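Local coordinates for SAM-dependent methyltransferase (Geobacter sulfurreducens, PDB 5BP7), which probably transfers methyl groups from S-adenosyl-L-methionine to an acceptor, and is seen with the by-product S-adenosyl-L-homocysteine bound, at residues A[116-121]-A[136-141]; A[148-153]-A[157-162]; A[167-172]-A[187-192]. One frame throughout, in Å; residues are numbered along the deposited sequence.

Interaction 1: residues A[116-121]-A[136-141]; sequences GDASGY and TWIGGG. With SAH (S-adenosyl-L-homocysteine), chain D.
The two loops meet directly through little more than CG2 of I138 on A118; the adenine of SAH and a bridging water join the rest. CG2 of I138 reaches the backbone O of A118 at 3.7 Å and lies beside its CB. The other branch of I138 belongs to the ligand: CG1, anti to the carbonyl carbon (chi1 -74°), stands over one face of the six-membered ring, 3.7 Å from SAH C6, with CD1 beside it. At the adenine edge, A118 N donates to SAH N1 (2.7 Å, nearly straight), while SAH N6 donates to OD1 of D117 (2.7 Å). That same oxygen also accepts from S119 N, closing an Asx turn, and from S119 OG; both S119 donors come from one face of the carboxylate. Three donors thus grip OD1 and hold the carboxylate in place at the adenine amino group. The water accepts from G120 N and donates to I138 O (2.7 Å), tying the type II turn 118-121 to the second loop. W137 presents the edge of its indole, NE1 lying 3.2 Å from SAH N7. D89, at the end of strand 84-89, is hydrogen-bonded to SAH as well. An acidic side chain and the next backbone N-H reading the adenine edge, under an aliphatic residue, are characteristic of the cofactor pocket of Rossmann-like class I methyltransferases.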
loop_
_atom_site.group_PDB
_atom_site.type_symbol
_atom_site.label_atom_id
_atom_site.label_comp_id
_atom_site.label_asym_id
_atom_site.label_seq_id
_atom_site.Cartn_x
_atom_site.Cartn_y
_atom_site.Cartn_z
ATOM N N GLY A 116 1.541 9.946 11.820
ATOM C CA GLY A 116 1.680 11.246 11.171
ATOM C C GLY A 116 1.303 11.292 9.703
ATOM O O GLY A 116 1.070 10.270 9.061
ATOM N N ASP A 117 1.193 12.522 9.200
ATOM C CA ASP A 117 0.999 12.789 7.784
ATOM C C ASP A 117 2.345 12.743 7.081
ATOM O O ASP A 117 3.255 13.485 7.434
ATOM C CB ASP A 117 0.385 14.182 7.614
ATOM C CG ASP A 117 -0.135 14.443 6.209
ATOM O OD1 ASP A 117 0.328 13.852 5.211
ATOM O OD2 ASP A 117 -1.021 15.304 6.096
ATOM N N ALA A 118 2.461 11.920 6.059
ATOM C CA ALA A 118 3.736 11.746 5.352
ATOM C C ALA A 118 3.938 12.767 4.214
ATOM O O ALA A 118 4.942 12.682 3.500
ATOM C CB ALA A 118 3.835 10.318 4.828
ATOM N N SER A 119 2.964 13.658 4.001
ATOM C CA SER A 119 3.032 14.656 2.939
ATOM C C SER A 119 4.235 15.530 3.139
ATOM O O SER A 119 4.422 16.067 4.206
ATOM C CB SER A 119 1.783 15.536 2.931
ATOM O OG SER A 119 0.663 14.753 2.565
ATOM N N GLY A 120 5.087 15.587 2.128
ATOM C CA GLY A 120 6.338 16.354 2.199
ATOM C C GLY A 120 7.403 15.811 3.132
ATOM O O GLY A 120 8.325 16.528 3.480
ATOM N N TYR A 121 7.271 14.560 3.558
ATOM C CA TYR A 121 8.191 13.994 4.513
ATOM C C TYR A 121 9.493 13.667 3.796
ATOM O O TYR A 121 9.513 12.860 2.879
ATOM C CB TYR A 121 7.619 12.735 5.186
ATOM C CG TYR A 121 8.443 12.243 6.371
ATOM C CD1 TYR A 121 9.560 11.403 6.181
ATOM C CD2 TYR A 121 8.098 12.595 7.693
ATOM C CE1 TYR A 121 10.316 10.956 7.264
ATOM C CE2 TYR A 121 8.842 12.139 8.795
ATOM C CZ TYR A 121 9.959 11.333 8.573
ATOM O OH TYR A 121 10.686 10.868 9.656
ATOM N N THR A 136 0.110 6.758 -3.232
ATOM C CA THR A 136 0.788 7.737 -4.080
ATOM C C THR A 136 0.134 9.110 -4.161
ATOM O O THR A 136 0.713 10.033 -4.726
ATOM C CB THR A 136 1.027 7.201 -5.511
ATOM O OG1 THR A 136 -0.224 6.822 -6.121
ATOM C CG2 THR A 136 1.984 6.013 -5.454
ATOM N N TRP A 137 -1.059 9.251 -3.610
ATOM C CA TRP A 137 -1.638 10.561 -3.386
ATOM C C TRP A 137 -0.808 11.414 -2.434
ATOM O O TRP A 137 -0.835 12.628 -2.531
ATOM C CB TRP A 137 -3.078 10.462 -2.870
ATOM C CG TRP A 137 -3.225 9.684 -1.615
ATOM C CD1 TRP A 137 -3.066 10.147 -0.334
ATOM C CD2 TRP A 137 -3.549 8.286 -1.501
ATOM N NE1 TRP A 137 -3.287 9.123 0.569
ATOM C CE2 TRP A 137 -3.583 7.974 -0.124
ATOM C CE3 TRP A 137 -3.823 7.273 -2.432
ATOM C CZ2 TRP A 137 -3.901 6.675 0.350
ATOM C CZ3 TRP A 137 -4.144 5.983 -1.963
ATOM C CH2 TRP A 137 -4.176 5.700 -0.587
ATOM N N ILE A 138 -0.055 10.780 -1.536
ATOM C CA ILE A 138 0.844 11.475 -0.605
ATOM C C ILE A 138 1.742 12.504 -1.328
ATOM O O ILE A 138 1.964 13.605 -0.813
ATOM C CB ILE A 138 1.686 10.452 0.213
ATOM C CG1 ILE A 138 0.802 9.788 1.270
ATOM C CG2 ILE A 138 2.879 11.098 0.920
ATOM C CD1 ILE A 138 1.410 8.543 1.897
ATOM N N GLY A 139 2.261 12.136 -2.496
ATOM C CA GLY A 139 3.054 13.050 -3.328
ATOM C C GLY A 139 2.314 13.649 -4.508
ATOM O O GLY A 139 2.951 14.170 -5.434
ATOM N N GLY A 140 0.982 13.611 -4.479
ATOM C CA GLY A 140 0.182 14.072 -5.600
ATOM C C GLY A 140 0.226 13.192 -6.846
ATOM O O GLY A 140 0.128 13.703 -7.953
ATOM N N GLY A 141 0.386 11.883 -6.674
ATOM C CA GLY A 141 0.538 10.963 -7.804
ATOM C C GLY A 141 1.926 10.329 -7.915
ATOM O O GLY A 141 2.831 10.603 -7.126
HETATM N N SAH D . 1.739 0.353 2.432
HETATM C CA SAH D . 0.717 -0.131 3.436
HETATM C CB SAH D . -0.568 0.716 3.467
HETATM C CG SAH D . -1.299 1.007 2.155
HETATM S SD SAH D . -2.954 1.582 2.455
HETATM C C SAH D . 0.364 -1.580 3.244
HETATM O O SAH D . 0.762 -2.208 2.259
HETATM O OXT SAH D . -0.329 -2.179 4.079
HETATM C "C5'" SAH D . -2.845 3.381 2.458
HETATM C "C4'" SAH D . -2.292 3.854 3.802
HETATM O "O4'" SAH D . -1.859 5.208 3.711
HETATM C "C3'" SAH D . -3.294 3.781 4.954
HETATM O "O3'" SAH D . -2.709 3.001 6.000
HETATM C "C2'" SAH D . -3.515 5.215 5.403
HETATM O "O2'" SAH D . -3.616 5.319 6.820
HETATM C "C1'" SAH D . -2.230 5.852 4.921
HETATM N N9 SAH D . -2.220 7.281 4.582
HETATM C C8 SAH D . -3.112 7.981 3.817
HETATM N N7 SAH D . -2.761 9.242 3.680
HETATM C C5 SAH D . -1.562 9.356 4.381
HETATM C C6 SAH D . -0.685 10.435 4.625
HETATM N N6 SAH D . -0.920 11.676 4.145
HETATM N N1 SAH D . 0.428 10.221 5.373
HETATM C C2 SAH D . 0.655 8.985 5.859
HETATM N N3 SAH D . -0.111 7.898 5.697
HETATM C C4 SAH D . -1.221 8.148 4.937
HETATM O O HOH W 1 3.817 15.528 -0.718
#

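Interaction 2: residues A[148-153]-A[157-162]; sequences LLARSL and GIILIG
L149, near the C-terminal end of helix 142-150, begins a run of apolar contacts onto strand 157-166, the closing half of a beta-alpha-beta crossover that starts at the neighbouring parallel strand 127-133. Its CB points to the strand, and CG, anti to the carbonyl carbon (chi1 -66°), brings CD1 down to it, where the side chain crosses that of I159 at a slant. One methyl does most of the touching: L149 CD1 lies 3.8 Å from I159 CG2. The same CD1 is 3.8 Å from the backbone O of L160, and I161 CD1 approaches L149 CD1 to 3.9 Å. L149 also packs on A130 and C132 of strand 127-133, so it sits over the seam between the two parallel strands. A150 meets the other end of I159. There, CD1 comes up under the helix backbone, 3.8 Å from A150 N and close to A150 CB, so that I159 spreads its two branches beneath successive helix residues. A type I turn from A150 to L153 follows, with L153 N bonded to A150 O. Beyond that turn L153 points back at the strand, and its forked end straddles the start of it. CD2 rests 4.0 Å from I159 CG1. CG lies above the bare backbone of G157, where the two chains come close, the CA atoms of L153 and G157 5.9 Å apart. I158, whose side chain leaves on the opposite side of the strand toward A267 and M269, offers L153 its main chain alone: L153 CD1 is wedged against that backbone, near I158 N and only 3.3 Å from I158 O.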
loop_
_atom_site.group_PDB
_atom_site.type_symbol
_atom_site.label_atom_id
_atom_site.label_comp_id
_atom_site.label_asym_id
_atom_site.label_seq_id
_atom_site.Cartn_x
_atom_site.Cartn_y
_atom_site.Cartn_z
ATOM N N LEU A 148 9.411 12.829 -4.270
ATOM C CA LEU A 148 9.486 12.981 -2.807
ATOM C C LEU A 148 10.427 11.939 -2.184
ATOM O O LEU A 148 11.304 12.285 -1.375
ATOM C CB LEU A 148 8.102 12.877 -2.163
ATOM C CG LEU A 148 8.040 12.950 -0.638
ATOM C CD1 LEU A 148 8.511 14.320 -0.158
ATOM C CD2 LEU A 148 6.639 12.660 -0.131
ATOM N N LEU A 149 10.224 10.677 -2.569
ATOM C CA LEU A 149 11.051 9.563 -2.080
ATOM C C LEU A 149 12.514 9.723 -2.480
ATOM O O LEU A 149 13.395 9.447 -1.674
ATOM C CB LEU A 149 10.530 8.233 -2.568
ATOM C CG LEU A 149 9.151 7.842 -2.024
ATOM C CD1 LEU A 149 8.618 6.629 -2.747
ATOM C CD2 LEU A 149 9.177 7.588 -0.522
ATOM N N ALA A 150 12.763 10.260 -3.682
ATOM C CA ALA A 150 14.131 10.505 -4.154
ATOM C C ALA A 150 14.906 11.402 -3.211
ATOM O O ALA A 150 16.103 11.207 -3.014
ATOM C CB ALA A 150 14.134 11.110 -5.546
ATOM N N ARG A 151 14.230 12.363 -2.591
ATOM C CA ARG A 151 14.901 13.237 -1.641
ATOM C C ARG A 151 15.375 12.551 -0.357
ATOM O O ARG A 151 16.205 13.112 0.351
ATOM C CB ARG A 151 14.007 14.428 -1.325
ATOM C CG ARG A 151 13.804 15.244 -2.576
ATOM C CD ARG A 151 12.864 16.375 -2.331
ATOM N NE ARG A 151 12.598 17.073 -3.588
ATOM C CZ ARG A 151 13.080 18.268 -3.923
ATOM N NH1 ARG A 151 12.760 18.794 -5.100
ATOM N NH2 ARG A 151 13.863 18.963 -3.100
ATOM N N SER A 152 14.848 11.363 -0.054
ATOM C CA SER A 152 15.265 10.578 1.115
ATOM C C SER A 152 16.150 9.398 0.753
ATOM O O SER A 152 16.499 8.595 1.624
ATOM C CB SER A 152 14.030 10.051 1.870
ATOM O OG SER A 152 13.265 11.104 2.404
ATOM N N LEU A 153 16.533 9.292 -0.514
ATOM C CA LEU A 153 17.210 8.100 -0.975
ATOM C C LEU A 153 18.707 8.237 -0.833
ATOM O O LEU A 153 19.274 9.203 -1.324
ATOM C CB LEU A 153 16.866 7.847 -2.432
ATOM C CG LEU A 153 17.209 6.470 -2.977
ATOM C CD1 LEU A 153 16.272 5.413 -2.415
ATOM C CD2 LEU A 153 17.101 6.511 -4.491
ATOM N N GLY A 157 20.532 3.633 -3.668
ATOM C CA GLY A 157 19.327 3.040 -3.130
ATOM C C GLY A 157 18.236 2.743 -4.147
ATOM O O GLY A 157 18.363 3.023 -5.348
ATOM N N ILE A 158 17.140 2.200 -3.636
ATOM C CA ILE A 158 15.995 1.789 -4.449
ATOM C C ILE A 158 14.739 2.527 -3.992
ATOM O O ILE A 158 14.507 2.681 -2.787
ATOM C CB ILE A 158 15.763 0.271 -4.346
ATOM C CG1 ILE A 158 16.911 -0.482 -5.026
ATOM C CG2 ILE A 158 14.462 -0.139 -5.032
ATOM C CD1 ILE A 158 17.015 -1.935 -4.605
ATOM N N ILE A 159 13.932 2.968 -4.963
ATOM C CA ILE A 159 12.592 3.503 -4.693
ATOM C C ILE A 159 11.560 2.417 -4.966
ATOM O O ILE A 159 11.628 1.744 -5.999
ATOM C CB ILE A 159 12.303 4.778 -5.529
ATOM C CG1 ILE A 159 13.180 5.920 -5.012
ATOM C CG2 ILE A 159 10.834 5.183 -5.434
ATOM C CD1 ILE A 159 13.209 7.166 -5.866
ATOM N N LEU A 160 10.610 2.260 -4.044
ATOM C CA LEU A 160 9.471 1.372 -4.231
ATOM C C LEU A 160 8.193 2.156 -4.366
ATOM O O LEU A 160 7.881 3.003 -3.523
ATOM C CB LEU A 160 9.274 0.419 -3.062
ATOM C CG LEU A 160 10.287 -0.654 -2.780
ATOM C CD1 LEU A 160 9.780 -1.494 -1.590
ATOM C CD2 LEU A 160 10.535 -1.498 -4.012
ATOM N N ILE A 161 7.478 1.885 -5.450
ATOM C CA ILE A 161 6.173 2.490 -5.734
ATOM C C ILE A 161 5.150 1.371 -5.916
ATOM O O ILE A 161 5.304 0.504 -6.782
ATOM C CB ILE A 161 6.214 3.358 -7.005
ATOM C CG1 ILE A 161 7.070 4.608 -6.797
ATOM C CG2 ILE A 161 4.820 3.765 -7.446
ATOM C CD1 ILE A 161 6.494 5.661 -5.857
ATOM N N GLY A 162 4.086 1.434 -5.124
ATOM C CA GLY A 162 2.942 0.531 -5.245
ATOM C C GLY A 162 1.778 1.293 -5.820
ATOM O O GLY A 162 1.409 2.344 -5.288
#

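Interaction 3: residues A[167-172]-A[187-192]; sequences RQVPPT and FLMLPE
Two successive bends, chi2 -96° and chi3 -84°, fold the chain of M189 round so that its selenium and terminal methyl reach V169, whose chi1 of -166° sets CG1 anti to the backbone N and thereby turns CG2 anti to the carbonyl carbon and out to meet them. M189 is present as selenomethionine. Its chi2 lies well away from a staggered value, and the CB does not itself aim at the other loop; the bends carry the selenium there. The selenium does the closest touching: SE is 3.6 Å from V169 CG2, and the CE methyl follows at 3.8 Å from the same CG2, so a single branch of the valine meets the last two atoms of the neighbour. The two side chains cross at about a right angle. SE also comes near the main chain, at 4.2 Å from V169 N and 4.5 Å from Q168 C, which places it alongside the peptide that joins these two residues. This apolar meeting lies near the surface, V169 being exposed and M189 partly so. The two segments belong to an excursion of the methyltransferase domain that leaves strand 157-166 and runs on through the short helix 173-178 to the start of helix 190-199. Within it M189 holds the N-cap position of helix 190-199, while T172 caps helix 173-178 through OG1, bonded to V175 N. The ends of the excursion are held by other parts of the fold: R167 and Q168 make backbone bonds to Y260, and L188 makes one to W166, whose ring meets that of F187 edge-to-face.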
loop_
_atom_site.group_PDB
_atom_site.type_symbol
_atom_site.label_atom_id
_atom_site.label_comp_id
_atom_site.label_asym_id
_atom_site.label_seq_id
_atom_site.Cartn_x
_atom_site.Cartn_y
_atom_site.Cartn_z
ATOM N N ARG A 167 -5.411 -3.507 -15.945
ATOM C CA ARG A 167 -5.234 -4.881 -16.371
ATOM C C ARG A 167 -5.885 -5.081 -17.758
ATOM O O ARG A 167 -5.348 -5.749 -18.624
ATOM C CB ARG A 167 -5.925 -5.761 -15.340
ATOM C CG ARG A 167 -5.601 -7.212 -15.419
ATOM C CD ARG A 167 -6.316 -7.948 -14.315
ATOM N NE ARG A 167 -6.191 -9.359 -14.592
ATOM C CZ ARG A 167 -7.064 -10.100 -15.274
ATOM N NH1 ARG A 167 -8.210 -9.602 -15.756
ATOM N NH2 ARG A 167 -6.800 -11.383 -15.443
ATOM N N GLN A 168 -7.041 -4.454 -17.936
ATOM C CA GLN A 168 -7.719 -4.321 -19.225
ATOM C C GLN A 168 -8.233 -2.908 -19.341
ATOM O O GLN A 168 -8.558 -2.281 -18.335
ATOM C CB GLN A 168 -8.947 -5.217 -19.289
ATOM C CG GLN A 168 -8.688 -6.700 -19.124
ATOM C CD GLN A 168 -9.988 -7.505 -18.899
ATOM O OE1 GLN A 168 -11.124 -6.984 -19.012
ATOM N NE2 GLN A 168 -9.827 -8.790 -18.629
ATOM N N VAL A 169 -8.388 -2.445 -20.573
ATOM C CA VAL A 169 -8.812 -1.068 -20.820
ATOM C C VAL A 169 -10.286 -0.960 -20.434
ATOM O O VAL A 169 -11.092 -1.714 -20.958
ATOM C CB VAL A 169 -8.676 -0.664 -22.314
ATOM C CG1 VAL A 169 -8.804 0.852 -22.459
ATOM C CG2 VAL A 169 -7.347 -1.122 -22.918
ATOM N N PRO A 170 -10.642 -0.042 -19.510
ATOM C CA PRO A 170 -12.072 0.085 -19.227
ATOM C C PRO A 170 -12.748 0.825 -20.373
ATOM O O PRO A 170 -12.273 1.867 -20.794
ATOM C CB PRO A 170 -12.128 0.883 -17.914
ATOM C CG PRO A 170 -10.853 1.641 -17.858
ATOM C CD PRO A 170 -9.837 0.887 -18.696
ATOM N N PRO A 171 -13.841 0.276 -20.885
ATOM C CA PRO A 171 -14.435 0.870 -22.076
ATOM C C PRO A 171 -15.139 2.214 -21.828
ATOM O O PRO A 171 -15.293 2.993 -22.758
ATOM C CB PRO A 171 -15.429 -0.210 -22.526
ATOM C CG PRO A 171 -15.802 -0.940 -21.281
ATOM C CD PRO A 171 -14.576 -0.921 -20.421
ATOM N N THR A 172 -15.599 2.444 -20.603
ATOM C CA THR A 172 -16.387 3.639 -20.277
ATOM C C THR A 172 -15.913 4.202 -18.963
ATOM O O THR A 172 -15.266 3.496 -18.187
ATOM C CB THR A 172 -17.892 3.308 -20.119
ATOM O OG1 THR A 172 -18.089 2.379 -19.036
ATOM C CG2 THR A 172 -18.485 2.685 -21.416
ATOM N N PHE A 187 -5.192 5.764 -14.295
ATOM C CA PHE A 187 -4.225 4.680 -14.361
ATOM C C PHE A 187 -3.810 4.409 -15.784
ATOM O O PHE A 187 -4.418 4.884 -16.714
ATOM C CB PHE A 187 -4.799 3.411 -13.736
ATOM C CG PHE A 187 -5.338 3.629 -12.345
ATOM C CD1 PHE A 187 -4.524 4.221 -11.352
ATOM C CD2 PHE A 187 -6.637 3.272 -12.010
ATOM C CE1 PHE A 187 -5.008 4.467 -10.077
ATOM C CE2 PHE A 187 -7.115 3.504 -10.726
ATOM C CZ PHE A 187 -6.312 4.104 -9.765
ATOM N N LEU A 188 -2.720 3.680 -15.924
ATOM C CA LEU A 188 -2.158 3.339 -17.222
ATOM C C LEU A 188 -2.175 1.838 -17.384
ATOM O O LEU A 188 -2.309 1.103 -16.421
ATOM C CB LEU A 188 -0.720 3.821 -17.293
ATOM C CG LEU A 188 -0.511 5.341 -17.171
ATOM C CD1 LEU A 188 0.952 5.659 -16.956
ATOM C CD2 LEU A 188 -1.036 6.077 -18.391
HETATM N N MSE A 189 -1.995 1.390 -18.611
HETATM C CA MSE A 189 -1.783 -0.034 -18.882
HETATM C C MSE A 189 -0.391 -0.380 -18.444
HETATM O O MSE A 189 0.475 0.496 -18.371
HETATM C CB MSE A 189 -1.879 -0.280 -20.373
HETATM C CG MSE A 189 -3.223 0.203 -20.921
HETATM SE SE MSE A 189 -4.371 -1.377 -20.955
HETATM C CE MSE A 189 -3.643 -1.924 -22.698
ATOM N N LEU A 190 -0.141 -1.648 -18.152
ATOM C CA LEU A 190 1.151 -2.022 -17.581
ATOM C C LEU A 190 2.346 -1.500 -18.385
ATOM O O LEU A 190 3.216 -0.840 -17.808
ATOM C CB LEU A 190 1.254 -3.520 -17.330
ATOM C CG LEU A 190 2.566 -4.027 -16.736
ATOM C CD1 LEU A 190 2.833 -3.409 -15.366
ATOM C CD2 LEU A 190 2.546 -5.539 -16.622
ATOM N N PRO A 191 2.401 -1.780 -19.699
ATOM C CA PRO A 191 3.586 -1.330 -20.454
ATOM C C PRO A 191 3.729 0.194 -20.495
ATOM O O PRO A 191 4.861 0.708 -20.435
ATOM C CB PRO A 191 3.339 -1.863 -21.850
ATOM C CG PRO A 191 2.237 -2.860 -21.731
ATOM C CD PRO A 191 1.417 -2.451 -20.563
ATOM N N GLU A 192 2.597 0.907 -20.517
ATOM C CA GLU A 192 2.619 2.372 -20.474
ATOM C C GLU A 192 3.104 2.906 -19.121
ATOM O O GLU A 192 3.822 3.906 -19.060
ATOM C CB GLU A 192 1.260 2.988 -20.838
ATOM C CG GLU A 192 0.776 2.688 -22.256
#

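Overall arrangement
Interactions 1 and 2 are both buried and adjoin each other: L148 CD1 lies 3.5 Å from Y121 O, and helix 142-150 follows directly on the loop 136-141. They differ in chemistry. At the carboxyl ends of the parallel strands interaction 1 combines a small apolar touch with polar bonds to the ligand and a water, whereas interaction 2, with its helix laid on the sheet, is aliphatic throughout. Strand 157-166 links interaction 2 to interaction 3, since residues 167-172 continue from its end. Interaction 3, however, is a small surface contact of loops, its centre about 24 Å from that of interaction 1 and about 25 Å from that of interaction 2, well away from the cofactor.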